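Local coordinates for protein ribonucleoside-diphosphate reductase (Pseudomonas aeruginosa, PDB 5IM3) that probably reduces ribonucleoside diphosphates to the corresponding deoxyribonucleotides for DNA synthesis, and binds dATP in its N-terminal ATP cone and at a further site in the barrel domain, at residues A[562-567]-A[900-905]; A[589-594]-A[871-876]; A[859-864]-A[896-901]; A[480-485]-A[558-563]. One frame throughout, in Å; residues are numbered along the deposited sequence.

How the contacts relate
All four contacts lie in the barrel domain. From the N terminus, contact 4 is the first to close: segment 558-563 returns, 73 residues on from 480-485, to lay strand 562-565 beside strand 482-487. The same strand opens contact 1, whose much longer loop ends on 900-905. Within that loop, 589-594 meets 871-876 in contact 2. Contact 3 joins helix 856-866 to the end of helix 885-897; its loop crosses that of contact 2, and it shares Leu900 and Lys901 with contact 1. Contacts 1 and 2 touch, Lys901 reaching Gln872 O. Contact 4 joins two sheet strands, contact 1 ties loop 900-905 to one, and contacts 2 and 3 join loops and helix ends nearby.

Contact 1 of 4, residues A[562-567]-A[900-905]; sequences WLTFKD and LKTTYY
Strand 562-565 of the reductase barrel and the loop 900-905 run antiparallel, their directions 171° apart, and meet in a single beta bridge at Thr564 and Thr902. Phe565 N donates to Lys901 O at 2.9 Å. Two residue pairs further along, across the bridge, Leu563 O takes two donors: Thr903 N comes in nearly along the C=O axis, while the hydroxyl Thr903 OG1, 2.7 Å from Leu563 O, sits in the carbonyl plane on a lone pair. With chi1 at 70°, Thr903 OG1 stands between its own backbone N and carbonyl carbon, which brings the hydroxyl to the Leu563 carbonyl that the N-H already grips. A water continues the seam, accepting from Leu563 N and donating to Thr903 OG1 and Tyr904 O. At the bridge itself the methyls meet, Thr564 CG2 lying 3.8 Å from Thr902 CG2, while the two hydroxyls bond elsewhere, Thr564 OG1 to Asn485 O and Thr902 OG1 to Thr588 O. Beyond the water lies an aromatic cluster of two T-shaped pairs. Tyr904 turns its edge to a face of the Trp562 indole, with planes at 74°. The indole in turn points its own edge at the face of Tyr905, where Trp562 CZ2 lies 3.7 Å from Tyr905 CE1.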
# COMPACT_ATOMS: atom_id res chain seq x y z
N TRP A 562 20.20 -0.32 -20.86
CA TRP A 562 19.51 -0.70 -22.08
C TRP A 562 19.85 -2.15 -22.43
O TRP A 562 20.77 -2.76 -21.88
CB TRP A 562 19.90 0.24 -23.22
CG TRP A 562 19.60 1.68 -22.92
CD1 TRP A 562 18.50 2.17 -22.28
CD2 TRP A 562 20.42 2.81 -23.24
NE1 TRP A 562 18.58 3.53 -22.19
CE2 TRP A 562 19.75 3.95 -22.76
CE3 TRP A 562 21.66 2.97 -23.87
CZ2 TRP A 562 20.27 5.24 -22.91
CZ3 TRP A 562 22.18 4.24 -24.01
CH2 TRP A 562 21.48 5.36 -23.53
N LEU A 563 19.08 -2.70 -23.36
CA LEU A 563 19.21 -4.09 -23.79
C LEU A 563 19.73 -4.13 -25.22
O LEU A 563 19.05 -3.66 -26.14
CB LEU A 563 17.87 -4.82 -23.68
CG LEU A 563 17.45 -5.37 -22.32
CD1 LEU A 563 17.47 -4.31 -21.23
CD2 LEU A 563 16.05 -5.97 -22.41
N THR A 564 20.93 -4.68 -25.40
CA THR A 564 21.52 -4.88 -26.72
C THR A 564 22.03 -6.31 -26.81
O THR A 564 22.40 -6.91 -25.80
CB THR A 564 22.66 -3.89 -27.00
OG1 THR A 564 23.77 -4.17 -26.14
CG2 THR A 564 22.19 -2.45 -26.77
N PHE A 565 22.07 -6.85 -28.03
CA PHE A 565 22.29 -8.28 -28.24
C PHE A 565 23.62 -8.51 -28.96
O PHE A 565 23.79 -8.09 -30.11
CB PHE A 565 21.12 -8.89 -28.99
CG PHE A 565 19.82 -8.76 -28.26
CD1 PHE A 565 19.61 -9.47 -27.09
CD2 PHE A 565 18.83 -7.90 -28.71
CE1 PHE A 565 18.42 -9.34 -26.39
CE2 PHE A 565 17.65 -7.77 -28.01
CZ PHE A 565 17.44 -8.49 -26.85
N LYS A 566 24.53 -9.21 -28.29
CA LYS A 566 25.91 -9.31 -28.73
C LYS A 566 26.04 -10.16 -30.00
O LYS A 566 26.82 -9.82 -30.89
CB LYS A 566 26.75 -9.89 -27.59
CG LYS A 566 28.07 -10.54 -27.99
CD LYS A 566 28.71 -11.20 -26.79
CE LYS A 566 30.01 -11.88 -27.15
NZ LYS A 566 30.45 -12.83 -26.09
N ASP A 567 25.31 -11.26 -30.08
CA ASP A 567 25.55 -12.25 -31.12
C ASP A 567 25.05 -11.82 -32.49
O ASP A 567 25.76 -12.00 -33.49
CB ASP A 567 24.95 -13.59 -30.70
CG ASP A 567 25.75 -14.26 -29.58
OD1 ASP A 567 26.99 -14.21 -29.64
OD2 ASP A 567 25.13 -14.81 -28.65
N LEU A 900 16.34 -8.50 -33.66
CA LEU A 900 16.83 -7.15 -33.45
C LEU A 900 18.21 -7.18 -32.81
O LEU A 900 18.52 -8.05 -32.00
CB LEU A 900 15.85 -6.35 -32.58
CG LEU A 900 14.53 -5.93 -33.23
CD1 LEU A 900 13.68 -5.19 -32.21
CD2 LEU A 900 14.75 -5.08 -34.47
N LYS A 901 19.04 -6.21 -33.19
CA LYS A 901 20.38 -6.10 -32.63
C LYS A 901 20.41 -5.25 -31.37
O LYS A 901 21.20 -5.54 -30.46
CB LYS A 901 21.34 -5.50 -33.67
CG LYS A 901 21.49 -6.33 -34.93
CD LYS A 901 22.55 -5.74 -35.84
CE LYS A 901 22.71 -6.56 -37.11
NZ LYS A 901 23.75 -5.98 -38.00
N THR A 902 19.57 -4.22 -31.28
CA THR A 902 19.62 -3.29 -30.17
C THR A 902 18.22 -2.81 -29.81
O THR A 902 17.31 -2.82 -30.64
CB THR A 902 20.50 -2.07 -30.50
OG1 THR A 902 20.05 -1.49 -31.73
CG2 THR A 902 21.96 -2.46 -30.61
N THR A 903 18.07 -2.39 -28.56
CA THR A 903 16.96 -1.57 -28.14
C THR A 903 17.53 -0.37 -27.41
O THR A 903 18.67 -0.38 -26.96
CB THR A 903 15.95 -2.32 -27.24
OG1 THR A 903 16.53 -2.58 -25.96
CG2 THR A 903 15.51 -3.63 -27.89
N TYR A 904 16.71 0.67 -27.29
CA TYR A 904 17.17 1.96 -26.79
C TYR A 904 16.37 2.32 -25.54
O TYR A 904 16.16 1.46 -24.67
CB TYR A 904 17.04 3.01 -27.89
CG TYR A 904 17.86 4.28 -27.73
CD1 TYR A 904 18.88 4.36 -26.80
CD2 TYR A 904 17.59 5.40 -28.51
CE1 TYR A 904 19.62 5.53 -26.66
CE2 TYR A 904 18.31 6.56 -28.37
CZ TYR A 904 19.33 6.62 -27.44
OH TYR A 904 20.05 7.78 -27.31
N TYR A 905 15.91 3.56 -25.43
CA TYR A 905 15.14 3.97 -24.26
C TYR A 905 13.85 3.18 -24.14
O TYR A 905 13.23 2.80 -25.13
CB TYR A 905 14.79 5.46 -24.34
CG TYR A 905 15.93 6.40 -24.06
CD1 TYR A 905 16.36 6.64 -22.77
CD2 TYR A 905 16.56 7.07 -25.10
CE1 TYR A 905 17.39 7.51 -22.51
CE2 TYR A 905 17.60 7.95 -24.85
CZ TYR A 905 18.01 8.17 -23.56
OH TYR A 905 19.05 9.04 -23.31
O HOH W 1 16.67 -1.01 -24.04

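Contact 2 of 4, residues A[589-594]-A[871-876]; sequences EITLNT and DQAQSL
Glu589 and Thr591 meet Gln872 and Ala873 in a buried loop-to-loop contact of the barrel domain. Segment 589-594 leads toward strand 600-608, segment 871-876 from helix 856-866 toward strand 878-881, and the two run roughly antiparallel. Two hydrogen bonds join them. Ala873 N donates to Glu589 O over 3.0 Å, from above the carbonyl plane and with a bent N-H angle of 137°. The other uses a side chain as if it were backbone: Thr591 N donates to Gln872 OE1 at 3.1 Å, nearly straight at 163°, in the plane of the amide and on a lone pair. Gln872 reaches this far because its chain is extended beyond CG (chi2 -158°), running antiparallel alongside the Thr591 side chain. Its oxygen then lies among aliphatic groups, with Ile590 CG2 3.3 Å from Gln872 OE1 and Leu592 CD2 3.7 Å from the same oxygen. Thr591 OG1 packs over Gln872 CA at 3.3 Å and also bonds a water, which makes only a weak link to Asp871 O.

At the other end Glu589 CB rests 3.4 Å from Ser875 OG. That hydroxyl is engaged with Cys587 O, and its geometry toward the Glu589 carboxylate is poor. Asp871 holds its own partners, the backbone amides of Ile766 and Met767. The buried amide of Thr591 is thus satisfied by an in-plane lone pair of a side-chain oxygen whose near neighbours here are aliphatic, which would probably favour keeping that bond.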
# COMPACT_ATOMS: atom_id res chain seq x y z
N GLU A 589 22.91 2.20 -32.19
CA GLU A 589 22.66 1.85 -33.58
C GLU A 589 23.93 1.48 -34.35
O GLU A 589 23.84 1.11 -35.52
CB GLU A 589 21.95 3.00 -34.32
CG GLU A 589 22.86 4.12 -34.85
CD GLU A 589 23.39 5.03 -33.77
OE1 GLU A 589 23.15 4.75 -32.57
OE2 GLU A 589 24.03 6.04 -34.11
N ILE A 590 25.10 1.56 -33.72
CA ILE A 590 26.38 1.34 -34.38
C ILE A 590 26.96 0.02 -33.90
O ILE A 590 26.90 -0.30 -32.71
CB ILE A 590 27.35 2.50 -34.10
CG1 ILE A 590 26.72 3.83 -34.55
CG2 ILE A 590 28.69 2.27 -34.78
CD1 ILE A 590 26.40 3.90 -36.04
N THR A 591 27.54 -0.76 -34.84
CA THR A 591 28.13 -2.06 -34.52
C THR A 591 29.45 -2.16 -35.30
O THR A 591 29.51 -2.74 -36.38
CB THR A 591 27.19 -3.22 -34.85
OG1 THR A 591 26.81 -3.16 -36.23
CG2 THR A 591 25.94 -3.17 -33.99
N LEU A 592 30.51 -1.59 -34.72
CA LEU A 592 31.83 -1.56 -35.33
C LEU A 592 32.85 -2.21 -34.40
O LEU A 592 32.69 -2.21 -33.18
CB LEU A 592 32.25 -0.12 -35.64
CG LEU A 592 31.36 0.66 -36.61
CD1 LEU A 592 31.81 2.11 -36.68
CD2 LEU A 592 31.36 0.03 -37.99
N ASN A 593 33.92 -2.74 -35.00
CA ASN A 593 34.97 -3.39 -34.24
C ASN A 593 35.81 -2.38 -33.47
O ASN A 593 35.98 -1.23 -33.89
CB ASN A 593 35.90 -4.19 -35.17
CG ASN A 593 35.21 -5.37 -35.81
OD1 ASN A 593 34.14 -5.80 -35.38
ND2 ASN A 593 35.83 -5.92 -36.85
N THR A 594 36.35 -2.83 -32.33
CA THR A 594 37.29 -2.04 -31.55
C THR A 594 38.42 -2.94 -31.08
O THR A 594 38.26 -4.16 -30.97
CB THR A 594 36.62 -1.38 -30.34
OG1 THR A 594 35.85 -2.35 -29.62
CG2 THR A 594 35.72 -0.23 -30.78
N ASP A 871 23.23 -3.16 -42.29
CA ASP A 871 24.41 -3.89 -41.85
C ASP A 871 24.79 -3.56 -40.41
O ASP A 871 25.36 -4.41 -39.73
CB ASP A 871 25.60 -3.65 -42.79
CG ASP A 871 25.73 -2.20 -43.22
OD1 ASP A 871 25.02 -1.33 -42.67
OD2 ASP A 871 26.54 -1.93 -44.12
N GLN A 872 24.48 -2.36 -39.93
CA GLN A 872 24.67 -2.00 -38.53
C GLN A 872 23.35 -2.20 -37.79
O GLN A 872 22.77 -3.28 -37.92
CB GLN A 872 25.26 -0.60 -38.44
CG GLN A 872 26.54 -0.40 -39.24
CD GLN A 872 27.36 0.77 -38.73
OE1 GLN A 872 27.74 0.81 -37.55
NE2 GLN A 872 27.65 1.71 -39.61
N ALA A 873 22.85 -1.23 -37.03
CA ALA A 873 21.63 -1.41 -36.24
C ALA A 873 20.77 -0.16 -36.39
O ALA A 873 20.92 0.62 -37.34
CB ALA A 873 22.00 -1.72 -34.78
N GLN A 874 19.84 0.04 -35.46
CA GLN A 874 18.96 1.20 -35.48
C GLN A 874 18.54 1.55 -34.06
O GLN A 874 18.23 0.66 -33.26
CB GLN A 874 17.72 0.95 -36.35
CG GLN A 874 16.94 -0.30 -35.99
CD GLN A 874 15.95 -0.70 -37.06
OE1 GLN A 874 15.07 0.07 -37.44
NE2 GLN A 874 16.10 -1.92 -37.57
N SER A 875 18.54 2.85 -33.75
CA SER A 875 18.11 3.32 -32.44
C SER A 875 16.60 3.16 -32.31
O SER A 875 15.84 3.80 -33.04
CB SER A 875 18.51 4.77 -32.24
OG SER A 875 19.91 4.92 -32.33
N LEU A 876 16.17 2.31 -31.38
CA LEU A 876 14.77 1.89 -31.29
C LEU A 876 14.24 2.20 -29.90
O LEU A 876 14.44 1.42 -28.96
CB LEU A 876 14.63 0.41 -31.61
CG LEU A 876 13.19 -0.10 -31.70
CD1 LEU A 876 12.45 0.58 -32.85
CD2 LEU A 876 13.17 -1.61 -31.86
O HOH W 2 26.23 -5.82 -36.87

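Contact 3 of 4, residues A[859-864]-A[896-901]; sequences IVEAAS and WFRGLK
A bend at chi2 in both Glu861 and Arg898 (-65° in the arginine) brings the carboxylate over one face of the guanidinium, and Ser864 swings OG anti to its N (chi1 175°), toward the carbonyl of Arg898. Glu861 OE2 lies 2.8 Å from Arg898 NE, but well out of the guanidinium plane, so the salt bridge rests on charge alone and no N-H points at the oxygen. The two planes are 64° apart. Glu861 OE2 also comes within 3.1 Å of the methylene Arg898 CD, and the ring of Phe897 flanks the opposite face of the guanidinium, with CD2 off toward its rim. Both charged groups have further, weak partners at long range: Glu861 with Arg865, Arg898 with Glu741.

The contact joins helix 856-866 to the C-terminal end of helix 885-897, which closes in a Schellman motif. Gly899, with positive phi, is its C-prime residue; Leu900 N returns to Ala895 O, and Gly899 N to Trp896 O. This turn leaves the carbonyl of Arg898 facing the neighbouring helix, where Ser864 OG donates to Arg898 O at 2.6 Å, in the carbonyl plane and on a lone pair. Just past the turn, Leu900 spreads its two methyls over helix 856-866. Leu900 CD1 meets Val860 CG1 at 3.9 Å, while Leu900 CD2 presses against the backbone at Ala863 C, 3.5 Å away.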
# COMPACT_ATOMS: atom_id res chain seq x y z
N ILE A 859 5.95 -1.62 -33.60
CA ILE A 859 7.24 -0.95 -33.67
C ILE A 859 8.37 -1.97 -33.73
O ILE A 859 9.38 -1.77 -34.42
CB ILE A 859 7.42 0.00 -32.47
CG1 ILE A 859 6.20 0.93 -32.34
CG2 ILE A 859 8.69 0.83 -32.61
CD1 ILE A 859 5.93 1.77 -33.57
N VAL A 860 8.23 -3.09 -33.01
CA VAL A 860 9.26 -4.12 -33.02
C VAL A 860 9.29 -4.83 -34.37
O VAL A 860 10.36 -5.01 -34.97
CB VAL A 860 9.02 -5.11 -31.87
CG1 VAL A 860 9.97 -6.30 -31.97
CG2 VAL A 860 9.19 -4.41 -30.53
N GLU A 861 8.13 -5.26 -34.86
CA GLU A 861 8.08 -5.98 -36.13
C GLU A 861 8.58 -5.11 -37.28
O GLU A 861 9.25 -5.60 -38.19
CB GLU A 861 6.66 -6.46 -36.41
CG GLU A 861 6.39 -7.90 -35.99
CD GLU A 861 7.20 -8.90 -36.80
OE1 GLU A 861 7.71 -8.52 -37.87
OE2 GLU A 861 7.33 -10.06 -36.35
N ALA A 862 8.25 -3.82 -37.25
CA ALA A 862 8.75 -2.91 -38.27
C ALA A 862 10.27 -2.81 -38.20
O ALA A 862 10.96 -2.91 -39.23
CB ALA A 862 8.12 -1.53 -38.10
N ALA A 863 10.81 -2.63 -37.00
CA ALA A 863 12.26 -2.58 -36.84
C ALA A 863 12.90 -3.89 -37.25
O ALA A 863 13.99 -3.90 -37.84
CB ALA A 863 12.61 -2.23 -35.39
N SER A 864 12.23 -5.02 -36.97
CA SER A 864 12.78 -6.32 -37.35
C SER A 864 12.99 -6.42 -38.85
O SER A 864 14.01 -6.96 -39.31
CB SER A 864 11.85 -7.43 -36.87
OG SER A 864 12.31 -8.70 -37.32
N TRP A 896 14.16 -9.77 -29.17
CA TRP A 896 15.22 -10.74 -29.41
C TRP A 896 14.76 -11.81 -30.40
O TRP A 896 15.48 -12.17 -31.33
CB TRP A 896 15.65 -11.37 -28.09
CG TRP A 896 16.72 -12.41 -28.21
CD1 TRP A 896 18.03 -12.20 -28.52
CD2 TRP A 896 16.57 -13.81 -28.01
NE1 TRP A 896 18.70 -13.40 -28.53
CE2 TRP A 896 17.83 -14.40 -28.22
CE3 TRP A 896 15.49 -14.63 -27.67
CZ2 TRP A 896 18.04 -15.77 -28.10
CZ3 TRP A 896 15.70 -15.99 -27.55
CH2 TRP A 896 16.97 -16.55 -27.77
N PHE A 897 13.54 -12.32 -30.21
CA PHE A 897 13.02 -13.38 -31.07
C PHE A 897 12.94 -12.93 -32.53
O PHE A 897 12.99 -13.76 -33.44
CB PHE A 897 11.65 -13.82 -30.56
CG PHE A 897 11.13 -15.07 -31.20
CD1 PHE A 897 11.69 -16.30 -30.92
CD2 PHE A 897 10.05 -15.02 -32.07
CE1 PHE A 897 11.21 -17.45 -31.51
CE2 PHE A 897 9.56 -16.16 -32.66
CZ PHE A 897 10.14 -17.38 -32.38
N ARG A 898 12.82 -11.62 -32.77
CA ARG A 898 12.65 -11.09 -34.12
C ARG A 898 13.96 -10.60 -34.73
O ARG A 898 13.94 -9.88 -35.73
CB ARG A 898 11.62 -9.96 -34.12
CG ARG A 898 10.21 -10.40 -33.79
CD ARG A 898 9.67 -11.34 -34.86
NE ARG A 898 8.39 -11.93 -34.49
CZ ARG A 898 7.77 -12.85 -35.21
NH1 ARG A 898 8.30 -13.28 -36.35
NH2 ARG A 898 6.61 -13.35 -34.80
N GLY A 899 15.10 -10.97 -34.14
CA GLY A 899 16.37 -10.68 -34.76
C GLY A 899 16.85 -9.25 -34.63
O GLY A 899 17.70 -8.83 -35.41
N LEU A 900 16.34 -8.50 -33.66
CA LEU A 900 16.83 -7.15 -33.45
C LEU A 900 18.21 -7.18 -32.81
O LEU A 900 18.52 -8.05 -32.00
CB LEU A 900 15.85 -6.35 -32.58
CG LEU A 900 14.53 -5.93 -33.23
CD1 LEU A 900 13.68 -5.19 -32.21
CD2 LEU A 900 14.75 -5.08 -34.47
N LYS A 901 19.04 -6.21 -33.19
CA LYS A 901 20.38 -6.10 -32.63
C LYS A 901 20.41 -5.25 -31.37
O LYS A 901 21.20 -5.54 -30.46
CB LYS A 901 21.34 -5.50 -33.67
CG LYS A 901 21.49 -6.33 -34.93
CD LYS A 901 22.55 -5.74 -35.84
CE LYS A 901 22.71 -6.56 -37.11
NZ LYS A 901 23.75 -5.98 -38.00

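Contact 4 of 4, residues A[480-485]-A[558-563]; sequences DMNTAN and TGHPWL
Strand 482-487 and the start of strand 562-565 pair in parallel, their directions 37° apart, with bridges Ala484 to Trp562 and Asn485 to Leu563. Trp562 uses both its backbone polar atoms: its N donates to Thr483 O at 3.1 Å, and its O accepts from Asn485 N at 2.6 Å and a nearly straight 170°. A cis peptide precedes Pro561, whose CA-H also points toward Thr483 O, 3.3 Å from Pro561 CA. Thr483 holds OG1 between its backbone N and carbonyl carbon (chi1 57°), which sets that oxygen against the entry to the strand, 3.2 Å from His560 CB and 3.4 Å from Pro561 CB. On the face carrying Ala484 and Trp562, the two CB atoms pack at 4.1 Å, and the CH2 corner of the indole reaches Asn482. On the face of Asn485 and Leu563, the Asn485 side chain crosses Pro561 obliquely. The His560 ring is held from its own segment, ND1 donating to Thr558 O at 3.2 Å; the backbone there is turned by His560 N donating to Thr558 OG1, an ST turn. Parallel neighbours separated by helices, here with helix 544-558 leading into the second strand, are characteristic of the alpha-beta barrel of ribonucleotide reductases.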
# COMPACT_ATOMS: atom_id res chain seq x y z
N ASP A 480 25.60 10.15 -13.90
CA ASP A 480 25.92 10.95 -15.08
C ASP A 480 26.47 10.08 -16.21
O ASP A 480 27.09 10.60 -17.14
CB ASP A 480 26.91 12.05 -14.71
CG ASP A 480 26.47 12.84 -13.49
OD1 ASP A 480 25.69 13.80 -13.64
OD2 ASP A 480 26.90 12.48 -12.37
N MET A 481 26.24 8.78 -16.15
CA MET A 481 26.76 7.83 -17.12
C MET A 481 25.65 6.88 -17.52
O MET A 481 24.87 6.43 -16.67
CB MET A 481 27.94 7.03 -16.53
CG MET A 481 28.64 6.12 -17.52
SD MET A 481 29.80 4.99 -16.72
CE MET A 481 28.66 3.79 -16.04
N ASN A 482 25.56 6.59 -18.81
CA ASN A 482 24.60 5.62 -19.30
C ASN A 482 25.18 4.21 -19.19
O ASN A 482 26.40 4.01 -19.13
CB ASN A 482 24.20 5.92 -20.75
CG ASN A 482 23.39 7.21 -20.88
OD1 ASN A 482 23.74 8.09 -21.68
ND2 ASN A 482 22.32 7.33 -20.11
N THR A 483 24.29 3.22 -19.17
CA THR A 483 24.66 1.82 -19.07
C THR A 483 23.85 1.02 -20.07
O THR A 483 22.72 1.39 -20.41
CB THR A 483 24.41 1.28 -17.65
OG1 THR A 483 23.04 1.48 -17.31
CG2 THR A 483 25.29 1.98 -16.62
N ALA A 484 24.43 -0.09 -20.54
CA ALA A 484 23.71 -0.98 -21.44
C ALA A 484 24.17 -2.41 -21.21
O ALA A 484 25.35 -2.66 -20.95
CB ALA A 484 23.93 -0.59 -22.91
N ASN A 485 23.23 -3.35 -21.33
CA ASN A 485 23.55 -4.77 -21.28
C ASN A 485 24.05 -5.25 -22.63
O ASN A 485 23.48 -4.93 -23.68
CB ASN A 485 22.32 -5.58 -20.88
CG ASN A 485 21.92 -5.38 -19.43
OD1 ASN A 485 20.84 -4.86 -19.13
ND2 ASN A 485 22.78 -5.81 -18.51
N THR A 558 14.61 2.78 -13.59
CA THR A 558 15.68 3.76 -13.79
C THR A 558 15.92 4.12 -15.25
O THR A 558 16.63 5.09 -15.51
CB THR A 558 17.00 3.24 -13.19
OG1 THR A 558 17.56 2.24 -14.05
CG2 THR A 558 16.77 2.64 -11.81
N GLY A 559 15.36 3.37 -16.20
CA GLY A 559 15.65 3.58 -17.61
C GLY A 559 16.92 2.92 -18.09
O GLY A 559 17.26 3.05 -19.27
N HIS A 560 17.63 2.20 -17.22
CA HIS A 560 18.93 1.64 -17.55
C HIS A 560 19.11 0.35 -16.76
O HIS A 560 18.46 0.17 -15.72
CB HIS A 560 20.06 2.63 -17.22
CG HIS A 560 19.94 3.94 -17.93
ND1 HIS A 560 19.20 4.99 -17.43
CD2 HIS A 560 20.45 4.37 -19.11
CE1 HIS A 560 19.27 6.01 -18.27
NE2 HIS A 560 20.02 5.66 -19.29
N PRO A 561 19.98 -0.56 -17.22
CA PRO A 561 20.72 -0.49 -18.49
C PRO A 561 19.86 -0.86 -19.69
O PRO A 561 18.91 -1.63 -19.55
CB PRO A 561 21.86 -1.51 -18.30
CG PRO A 561 21.88 -1.82 -16.84
CD PRO A 561 20.48 -1.65 -16.37
N TRP A 562 20.20 -0.32 -20.86
CA TRP A 562 19.51 -0.70 -22.08
C TRP A 562 19.85 -2.15 -22.43
O TRP A 562 20.77 -2.76 -21.88
CB TRP A 562 19.90 0.24 -23.22
CG TRP A 562 19.60 1.68 -22.92
CD1 TRP A 562 18.50 2.17 -22.28
CD2 TRP A 562 20.42 2.81 -23.24
NE1 TRP A 562 18.58 3.53 -22.19
CE2 TRP A 562 19.75 3.95 -22.76
CE3 TRP A 562 21.66 2.97 -23.87
CZ2 TRP A 562 20.27 5.24 -22.91
CZ3 TRP A 562 22.18 4.24 -24.01
CH2 TRP A 562 21.48 5.36 -23.53
N LEU A 563 19.08 -2.70 -23.36
CA LEU A 563 19.21 -4.09 -23.79
C LEU A 563 19.73 -4.13 -25.22
O LEU A 563 19.05 -3.66 -26.14
CB LEU A 563 17.87 -4.82 -23.68
CG LEU A 563 17.45 -5.37 -22.32
CD1 LEU A 563 17.47 -4.31 -21.23
CD2 LEU A 563 16.05 -5.97 -22.41